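PDB 6XMY: 4-hydroxythreonine-4-phosphate dehydrogenase, which probably catalyses the NAD(P)-dependent oxidation of 4-(phosphooxy)-L-threonine in pyridoxine 5'-phosphate biosynthesis, using a divalent metal ion. Local coordinates for residues I178-H191 with E226-I240. Sequence-based numbering, arbitrary orientation. Where two conformers were deposited one is given.
Sequences ISSLLIIKVIQQLH and EIITPALNTLKNQGI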
ATOM      1  N   ILE A 178     -11.822 -16.024  -7.640  1.00 12.66           N
ATOM      2  CA  ILE A 178     -12.919 -15.065  -7.542  1.00 13.59           C
ATOM      3  C   ILE A 178     -14.227 -15.814  -7.333  1.00 14.91           C
ATOM      4  O   ILE A 178     -14.718 -16.505  -8.231  1.00 18.70           O
ATOM      5  CB  ILE A 178     -12.986 -14.148  -8.768  1.00 14.56           C
ATOM      6  CG1 ILE A 178     -11.712 -13.301  -8.851  1.00 17.79           C
ATOM      7  CG2 ILE A 178     -14.249 -13.278  -8.708  1.00 16.15           C
ATOM      8  CD1 ILE A 178     -11.528 -12.624 -10.175  1.00 17.25           C
ATOM      9  N   SER A 179     -14.798 -15.659  -6.148  1.00 15.05           N
ATOM     10  CA  SER A 179     -16.111 -16.185  -5.816  1.00 13.42           C
ATOM     11  C   SER A 179     -17.042 -15.010  -5.548  1.00 12.71           C
ATOM     12  O   SER A 179     -16.597 -13.879  -5.325  1.00 11.26           O
ATOM     13  CB  SER A 179     -16.043 -17.058  -4.565  1.00 13.90           C
ATOM     14  OG  SER A 179     -15.638 -16.291  -3.447  1.00 15.45           O
ATOM     15  N   SER A 180     -18.348 -15.286  -5.561  1.00 13.05           N
ATOM     16  CA  SER A 180     -19.305 -14.240  -5.214  1.00 12.39           C
ATOM     17  C   SER A 180     -19.056 -13.722  -3.797  1.00 12.74           C
ATOM     18  O   SER A 180     -19.090 -12.509  -3.558  1.00 13.09           O
ATOM     19  CB  SER A 180     -20.736 -14.758  -5.362  1.00 12.98           C
ATOM     20  OG  SER A 180     -21.032 -15.072  -6.717  1.00 15.27           O
ATOM     21  N   LEU A 181     -18.781 -14.628  -2.852  1.00 13.53           N
ATOM     22  CA  LEU A 181     -18.531 -14.221  -1.472  1.00 15.34           C
ATOM     23  C   LEU A 181     -17.316 -13.311  -1.364  1.00 12.55           C
ATOM     24  O   LEU A 181     -17.332 -12.336  -0.607  1.00 13.74           O
ATOM     25  CB  LEU A 181     -18.354 -15.453  -0.587  1.00 19.64           C
ATOM     26  CG  LEU A 181     -19.638 -16.094  -0.067  1.00 28.53           C
ATOM     27  CD1 LEU A 181     -19.312 -17.198   0.929  1.00 31.21           C
ATOM     28  CD2 LEU A 181     -20.516 -15.035   0.584  1.00 30.63           C
ATOM     29  N   LEU A 182     -16.252 -13.605  -2.113  1.00 11.64           N
ATOM     30  CA  LEU A 182     -15.069 -12.754  -2.048  1.00 10.91           C
ATOM     31  C   LEU A 182     -15.378 -11.351  -2.552  1.00 10.93           C
ATOM     32  O   LEU A 182     -14.984 -10.359  -1.931  1.00 12.37           O
ATOM     33  CB  LEU A 182     -13.910 -13.364  -2.840  1.00 11.92           C
ATOM     34  CG  LEU A 182     -12.657 -12.474  -2.910  1.00 10.79           C
ATOM     35  CD1 LEU A 182     -12.019 -12.298  -1.537  1.00 12.88           C
ATOM     36  CD2 LEU A 182     -11.655 -13.049  -3.892  1.00 13.09           C
ATOM     37  N   ILE A 183     -16.092 -11.252  -3.678  1.00 10.11           N
ATOM     38  CA  ILE A 183     -16.458  -9.944  -4.221  1.00  9.50           C
ATOM     39  C   ILE A 183     -17.284  -9.165  -3.209  1.00 10.26           C
ATOM     40  O   ILE A 183     -17.051  -7.972  -2.972  1.00 11.49           O
ATOM     41  CB  ILE A 183     -17.214 -10.114  -5.550  1.00 10.27           C
ATOM     42  CG1 ILE A 183     -16.289 -10.707  -6.618  1.00 11.25           C
ATOM     43  CG2 ILE A 183     -17.777  -8.781  -6.014  1.00 10.74           C
ATOM     44  CD1 ILE A 183     -17.029 -11.096  -7.871  1.00 13.62           C
ATOM     45  N   ILE A 184     -18.258  -9.837  -2.591  1.00 11.13           N
ATOM     46  CA  ILE A 184     -19.094  -9.193  -1.577  1.00 11.21           C
ATOM     47  C   ILE A 184     -18.244  -8.665  -0.425  1.00  9.79           C
ATOM     48  O   ILE A 184     -18.388  -7.512  -0.002  1.00 12.82           O
ATOM     49  CB  ILE A 184     -20.180 -10.167  -1.092  1.00 10.88           C
ATOM     50  CG1 ILE A 184     -21.190 -10.430  -2.214  1.00 12.82           C
ATOM     51  CG2 ILE A 184     -20.874  -9.610   0.148  1.00 12.30           C
ATOM     52  CD1 ILE A 184     -21.986 -11.698  -2.023  1.00 15.02           C
ATOM     53  N   LYS A 185     -17.348  -9.502   0.098  1.00 11.38           N
ATOM     54  CA  LYS A 185     -16.571  -9.104   1.265  1.00 11.26           C
ATOM     55  C   LYS A 185     -15.614  -7.973   0.927  1.00 10.53           C
ATOM     56  O   LYS A 185     -15.431  -7.043   1.724  1.00 13.08           O
ATOM     57  CB  LYS A 185     -15.820 -10.313   1.811  1.00 13.91           C
ATOM     58  CG  LYS A 185     -16.746 -11.299   2.499  1.00 16.57           C
ATOM     59  CD  LYS A 185     -16.031 -12.583   2.856  1.00 22.44           C
ATOM     60  CE  LYS A 185     -16.963 -13.540   3.581  1.00 26.04           C
ATOM     61  NZ  LYS A 185     -16.289 -14.824   3.907  1.00 29.61           N
ATOM     62  N   VAL A 186     -14.993  -8.038  -0.254  1.00 10.12           N
ATOM     63  CA  VAL A 186     -14.103  -6.968  -0.694  1.00 10.16           C
ATOM     64  C   VAL A 186     -14.867  -5.658  -0.820  1.00 11.21           C
ATOM     65  O   VAL A 186     -14.425  -4.606  -0.336  1.00 11.26           O
ATOM     66  CB  VAL A 186     -13.420  -7.354  -2.017  1.00  8.95           C
ATOM     67  CG1 VAL A 186     -12.837  -6.123  -2.699  1.00 10.84           C
ATOM     68  CG2 VAL A 186     -12.348  -8.396  -1.755  1.00 11.06           C
ATOM     69  N   ILE A 187     -16.014  -5.697  -1.505  1.00 10.58           N
ATOM     70  CA  ILE A 187     -16.751  -4.461  -1.737  1.00 10.87           C
ATOM     71  C   ILE A 187     -17.417  -3.947  -0.455  1.00 11.63           C
ATOM     72  O   ILE A 187     -17.514  -2.729  -0.252  1.00 12.03           O
ATOM     73  CB  ILE A 187     -17.695  -4.590  -2.950  1.00  9.03           C
ATOM     74  CG1 ILE A 187     -16.851  -4.850  -4.206  1.00  9.52           C
ATOM     75  CG2 ILE A 187     -18.525  -3.319  -3.124  1.00 13.34           C
ATOM     76  CD1 ILE A 187     -17.656  -4.995  -5.495  1.00 10.16           C
ATOM     77  N   GLN A 188     -17.833  -4.841   0.452  1.00 10.89           N
ATOM     78  CA  GLN A 188     -18.306  -4.380   1.760  1.00 11.79           C
ATOM     79  C   GLN A 188     -17.213  -3.596   2.481  1.00 12.52           C
ATOM     80  O   GLN A 188     -17.461  -2.512   3.022  1.00 13.29           O
ATOM     81  CB  GLN A 188     -18.745  -5.569   2.620  1.00 12.53           C
ATOM     82  CG  GLN A 188     -20.121  -6.139   2.297  1.00 13.17           C
ATOM     83  CD  GLN A 188     -20.395  -7.443   3.032  1.00 15.68           C
ATOM     84  OE1 GLN A 188     -19.484  -8.071   3.579  1.00 18.46           O
ATOM     85  NE2 GLN A 188     -21.652  -7.858   3.046  1.00 16.09           N
ATOM     86  N   GLN A 189     -15.984  -4.115   2.469  1.00 13.17           N
ATOM     87  CA  GLN A 189     -14.891  -3.408   3.122  1.00 11.66           C
ATOM     88  C   GLN A 189     -14.597  -2.086   2.425  1.00 10.89           C
ATOM     89  O   GLN A 189     -14.404  -1.059   3.087  1.00 13.30           O
ATOM     90  CB  GLN A 189     -13.641  -4.284   3.164  1.00 11.19           C
ATOM     91  CG  GLN A 189     -12.465  -3.598   3.836  1.00 16.30           C
ATOM     92  CD  GLN A 189     -12.744  -3.244   5.282  1.00 14.75           C
ATOM     93  OE1 GLN A 189     -13.005  -4.123   6.098  1.00 15.99           O
ATOM     94  NE2 GLN A 189     -12.705  -1.953   5.599  1.00 17.07           N
ATOM     95  N   LEU A 190     -14.553  -2.098   1.090  1.00 12.55           N
ATOM     96  CA  LEU A 190     -14.324  -0.867   0.339  1.00 12.51           C
ATOM     97  C   LEU A 190     -15.384   0.180   0.673  1.00 13.42           C
ATOM     98  O   LEU A 190     -15.064   1.342   0.947  1.00 13.50           O
ATOM     99  CB  LEU A 190     -14.333  -1.175  -1.162  1.00 12.74           C
ATOM    100  CG  LEU A 190     -14.240   0.051  -2.069  1.00 11.55           C
ATOM    101  CD1 LEU A 190     -12.955   0.824  -1.821  1.00 12.07           C
ATOM    102  CD2 LEU A 190     -14.356  -0.356  -3.541  1.00 12.83           C
ATOM    103  N   HIS A 191     -16.657  -0.219   0.648  1.00 12.22           N
ATOM    104  CA  HIS A 191     -17.739   0.713   0.946  1.00 12.94           C
ATOM    105  C   HIS A 191     -17.590   1.284   2.350  1.00 15.63           C
ATOM    106  O   HIS A 191     -17.705   2.500   2.559  1.00 15.67           O
ATOM    107  CB  HIS A 191     -19.077  -0.015   0.784  1.00 14.35           C
ATOM    108  CG  HIS A 191     -20.263   0.775   1.236  1.00 17.78           C
ATOM    109  ND1 HIS A 191     -20.691   0.778   2.544  1.00 20.53           N
ATOM    110  CD2 HIS A 191     -21.130   1.562   0.554  1.00 19.14           C
ATOM    111  CE1 HIS A 191     -21.760   1.546   2.655  1.00 22.61           C
ATOM    112  NE2 HIS A 191     -22.043   2.040   1.463  1.00 21.52           N
ATOM    113  N   GLU A 226     -22.300 -16.067 -13.774  1.00 15.48           N
ATOM    114  CA  GLU A 226     -22.375 -17.021 -12.674  1.00 15.04           C
ATOM    115  C   GLU A 226     -21.866 -16.480 -11.342  1.00 14.21           C
ATOM    116  O   GLU A 226     -22.294 -16.972 -10.290  1.00 16.62           O
ATOM    117  CB  GLU A 226     -21.571 -18.283 -13.015  1.00 19.58           C
ATOM    118  CG  GLU A 226     -22.036 -19.029 -14.267  1.00 21.86           C
ATOM    119  CD  GLU A 226     -23.388 -19.690 -14.095  1.00 30.50           C
ATOM    120  OE1 GLU A 226     -23.863 -19.812 -12.942  1.00 32.63           O
ATOM    121  OE2 GLU A 226     -23.978 -20.093 -15.118  1.00 35.10           O
ATOM    122  N   ILE A 227     -20.981 -15.479 -11.351  1.00 13.41           N
ATOM    123  CA  ILE A 227     -20.252 -15.067 -10.148  0.78 12.75           C
ATOM    124  C   ILE A 227     -20.419 -13.577  -9.869  1.00 12.11           C
ATOM    125  O   ILE A 227     -20.819 -13.174  -8.770  1.00 13.51           O
ATOM    126  CB  ILE A 227     -18.753 -15.411 -10.268  0.78 14.52           C
ATOM    127  CG1 ILE A 227     -18.546 -16.920 -10.421  0.78 19.21           C
ATOM    128  CG2 ILE A 227     -17.978 -14.861  -9.076  0.78 14.29           C
ATOM    129  CD1 ILE A 227     -18.790 -17.699  -9.157  0.78 21.77           C
ATOM    130  N   ILE A 228     -20.085 -12.742 -10.854  1.00 11.46           N
ATOM    131  CA  ILE A 228     -19.970 -11.306 -10.585  1.00 10.88           C
ATOM    132  C   ILE A 228     -21.337 -10.645 -10.458  1.00 11.39           C
ATOM    133  O   ILE A 228     -21.622  -9.972  -9.464  1.00 11.81           O
ATOM    134  CB  ILE A 228     -19.068 -10.602 -11.608  1.00 10.54           C
ATOM    135  CG1 ILE A 228     -17.671 -11.227 -11.578  1.00 11.49           C
ATOM    136  CG2 ILE A 228     -19.015  -9.106 -11.298  1.00 11.24           C
ATOM    137  CD1 ILE A 228     -16.740 -10.723 -12.673  1.00 12.53           C
ATOM    138  N   THR A 229     -22.199 -10.810 -11.456  1.00 12.61           N
ATOM    139  CA  THR A 229     -23.528 -10.218 -11.362  1.00 12.40           C
ATOM    140  C   THR A 229     -24.298 -10.683 -10.136  1.00 13.00           C
ATOM    141  O   THR A 229     -24.903  -9.828  -9.471  1.00 12.30           O
ATOM    142  CB  THR A 229     -24.296 -10.400 -12.679  1.00 12.71           C
ATOM    143  OG1 THR A 229     -23.730  -9.529 -13.662  1.00 14.68           O
ATOM    144  CG2 THR A 229     -25.784 -10.086 -12.493  1.00 16.02           C
ATOM    145  N   PRO A 230     -24.313 -11.973  -9.772  1.00 13.87           N
ATOM    146  CA  PRO A 230     -24.960 -12.346  -8.503  1.00 13.65           C
ATOM    147  C   PRO A 230     -24.388 -11.617  -7.301  1.00 13.48           C
ATOM    148  O   PRO A 230     -25.151 -11.158  -6.440  1.00 15.33           O
ATOM    149  CB  PRO A 230     -24.746 -13.866  -8.439  1.00 15.18           C
ATOM    150  CG  PRO A 230     -24.687 -14.282  -9.878  1.00 14.80           C
ATOM    151  CD  PRO A 230     -23.932 -13.166 -10.557  1.00 14.77           C
ATOM    152  N   ALA A 231     -23.061 -11.488  -7.221  1.00 13.29           N
ATOM    153  CA  ALA A 231     -22.458 -10.744  -6.121  1.00 13.40           C
ATOM    154  C   ALA A 231     -22.905  -9.286  -6.117  1.00 13.05           C
ATOM    155  O   ALA A 231     -23.205  -8.728  -5.059  1.00 12.33           O
ATOM    156  CB  ALA A 231     -20.932 -10.826  -6.203  1.00 13.48           C
ATOM    157  N   LEU A 232     -22.938  -8.644  -7.285  1.00 10.47           N
ATOM    158  CA  LEU A 232     -23.340  -7.244  -7.339  1.00 11.74           C
ATOM    159  C   LEU A 232     -24.815  -7.075  -6.991  1.00 11.12           C
ATOM    160  O   LEU A 232     -25.201  -6.075  -6.372  1.00 12.89           O
ATOM    161  CB  LEU A 232     -23.024  -6.647  -8.712  1.00 12.34           C
ATOM    162  CG  LEU A 232     -21.543  -6.678  -9.118  1.00 13.09           C
ATOM    163  CD1 LEU A 232     -21.317  -6.021 -10.474  1.00 13.52           C
ATOM    164  CD2 LEU A 232     -20.678  -6.019  -8.038  1.00 14.30           C
ATOM    165  N   ASN A 233     -25.660  -8.027  -7.398  1.00 11.33           N
ATOM    166  CA  ASN A 233     -27.060  -7.987  -6.983  1.00 13.29           C
ATOM    167  C   ASN A 233     -27.190  -8.073  -5.467  1.00 12.98           C
ATOM    168  O   ASN A 233     -27.994  -7.350  -4.860  1.00 14.89           O
ATOM    169  CB  ASN A 233     -27.836  -9.131  -7.632  1.00 16.19           C
ATOM    170  CG  ASN A 233     -28.059  -8.917  -9.111  1.00 17.64           C
ATOM    171  OD1 ASN A 233     -27.939  -7.799  -9.612  1.00 18.71           O
ATOM    172  ND2 ASN A 233     -28.401  -9.988  -9.818  1.00 19.82           N
ATOM    173  N   THR A 234     -26.408  -8.956  -4.836  1.00 14.06           N
ATOM    174  CA  THR A 234     -26.430  -9.061  -3.379  1.00 13.25           C
ATOM    175  C   THR A 234     -26.009  -7.746  -2.744  1.00 13.48           C
ATOM    176  O   THR A 234     -26.656  -7.258  -1.808  1.00 14.18           O
ATOM    177  CB  THR A 234     -25.510 -10.199  -2.936  1.00 15.55           C
ATOM    178  OG1 THR A 234     -26.028 -11.444  -3.423  1.00 16.73           O
ATOM    179  CG2 THR A 234     -25.403 -10.257  -1.416  1.00 15.40           C
ATOM    180  N   LEU A 235     -24.934  -7.145  -3.256  1.00 13.10           N
ATOM    181  CA  LEU A 235     -24.463  -5.871  -2.718  1.00 13.01           C
ATOM    182  C   LEU A 235     -25.502  -4.768  -2.885  1.00 11.61           C
ATOM    183  O   LEU A 235     -25.728  -3.977  -1.961  1.00 13.45           O
ATOM    184  CB  LEU A 235     -23.146  -5.489  -3.392  1.00 12.57           C
ATOM    185  CG  LEU A 235     -21.975  -6.351  -2.931  1.00 12.81           C
ATOM    186  CD1 LEU A 235     -20.864  -6.299  -3.964  1.00 13.06           C
ATOM    187  CD2 LEU A 235     -21.451  -5.883  -1.593  1.00 14.15           C
ATOM    188  N   LYS A 236     -26.144  -4.697  -4.056  1.00 12.12           N
ATOM    189  CA  LYS A 236     -27.211  -3.719  -4.258  1.00 13.98           C
ATOM    190  C   LYS A 236     -28.322  -3.893  -3.234  1.00 14.23           C
ATOM    191  O   LYS A 236     -28.850  -2.907  -2.708  1.00 14.98           O
ATOM    192  CB  LYS A 236     -27.778  -3.843  -5.676  1.00 17.08           C
ATOM    193  CG  LYS A 236     -26.887  -3.268  -6.759  1.00 16.91           C
ATOM    194  CD  LYS A 236     -27.434  -3.636  -8.141  1.00 19.31           C
ATOM    195  CE  LYS A 236     -26.556  -3.116  -9.270  1.00 21.83           C
ATOM    196  NZ  LYS A 236     -26.948  -3.693 -10.593  1.00 22.87           N
ATOM    197  N   ASN A 237     -28.692  -5.138  -2.938  1.00 14.11           N
ATOM    198  CA  ASN A 237     -29.748  -5.374  -1.960  1.00 14.35           C
ATOM    199  C   ASN A 237     -29.282  -5.190  -0.522  1.00 12.60           C
ATOM    200  O   ASN A 237     -30.117  -5.203   0.389  1.00 12.36           O
ATOM    201  CB  ASN A 237     -30.388  -6.746  -2.170  1.00 16.26           C
ATOM    202  CG  ASN A 237     -31.279  -6.781  -3.389  1.00 22.28           C
ATOM    203  OD1 ASN A 237     -31.564  -5.743  -3.985  1.00 23.89           O
ATOM    204  ND2 ASN A 237     -31.726  -7.970  -3.767  1.00 27.32           N
ATOM    205  N   GLN A 238     -27.980  -5.024  -0.298  1.00 13.28           N
ATOM    206  CA  GLN A 238     -27.470  -4.518   0.969  1.00 13.46           C
ATOM    207  C   GLN A 238     -27.358  -3.000   0.975  1.00 15.07           C
ATOM    208  O   GLN A 238     -26.926  -2.425   1.980  1.00 16.86           O
ATOM    209  CB  GLN A 238     -26.107  -5.145   1.284  1.00 13.16           C
ATOM    210  CG  GLN A 238     -26.165  -6.649   1.436  1.00 15.83           C
ATOM    211  CD  GLN A 238     -24.807  -7.263   1.627  1.00 17.40           C
ATOM    212  OE1 GLN A 238     -23.803  -6.556   1.685  1.00 20.13           O
ATOM    213  NE2 GLN A 238     -24.760  -8.586   1.731  1.00 16.89           N
ATOM    214  N   GLY A 239     -27.746  -2.342  -0.119  1.00 14.62           N
ATOM    215  CA  GLY A 239     -27.690  -0.897  -0.200  1.00 14.89           C
ATOM    216  C   GLY A 239     -26.357  -0.323  -0.610  1.00 15.59           C
ATOM    217  O   GLY A 239     -26.113   0.870  -0.403  1.00 17.16           O
ATOM    218  N   ILE A 240     -25.476  -1.134  -1.186  1.00 14.30           N
ATOM    219  CA  ILE A 240     -24.176  -0.670  -1.652  1.00 11.78           C
ATOM    220  C   ILE A 240     -24.288  -0.394  -3.146  1.00 12.29           C
ATOM    221  O   ILE A 240     -24.662  -1.278  -3.925  1.00 14.16           O
ATOM    222  CB  ILE A 240     -23.082  -1.691  -1.316  1.00 12.68           C
ATOM    223  CG1 ILE A 240     -22.935  -1.812   0.211  1.00 13.90           C
ATOM    224  CG2 ILE A 240     -21.758  -1.275  -1.939  1.00 14.24           C
ATOM    225  CD1 ILE A 240     -22.052  -2.964   0.661  1.00 16.22           C
TER
HETATM  226  O   HOH W   1     -23.080 -16.694  -7.302  0.54 22.49           O
HETATM  227  O   HOH W   2     -21.499 -18.280  -7.165  1.00 36.42           O
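Ile240 lays its side chain against His191, Ile187 and Gln188. Its CG1 stands over one face of the His191 imidazole, 3.9 Å from the ring centroid, a CH-pi contact; CG2 turns to Ile187 CG2, and CD1 reaches Gln188 CG at 4.1 Å. A branched isoleucine can thus serve three neighbours at once, and the Schellman motif at Gly239, whose positive phi suits glycine, brings the chain round to place it there. Ile184, with CG1 anti to its carbonyl carbon (chi1 -68°), uses its two branches separately: CD1 meets Thr234 CG2 at 3.8 Å, CG2 meets Leu235 CD2. Leu235 is a knob whose two methyls fill the hole formed by Ile183, Ile184, Ile187 and Gln188. Segments 180-191 and 226-237, parts of helices 180-197 and 223-237, cross at -41°, and Ile187 and Leu232 also reach Val207 and Val242, so the pair covers parallel strands 204-208 and 241-246. The helices come close where Ala231, a small residue, puts CB 3.6 Å from Ser180 O. In one of its two conformers, Ile227 packs CG2 against the backbone of Ser179 and Ser180. The short Ser180 side chain lets OG donate to a lone pair of Ile227 O (2.8 Å), which also accepts from Ala231 N. Near the other end, Gln188 NE2 gives Gln238 OE1 an almost straight bond (172°), their amide planes nearly coplanar.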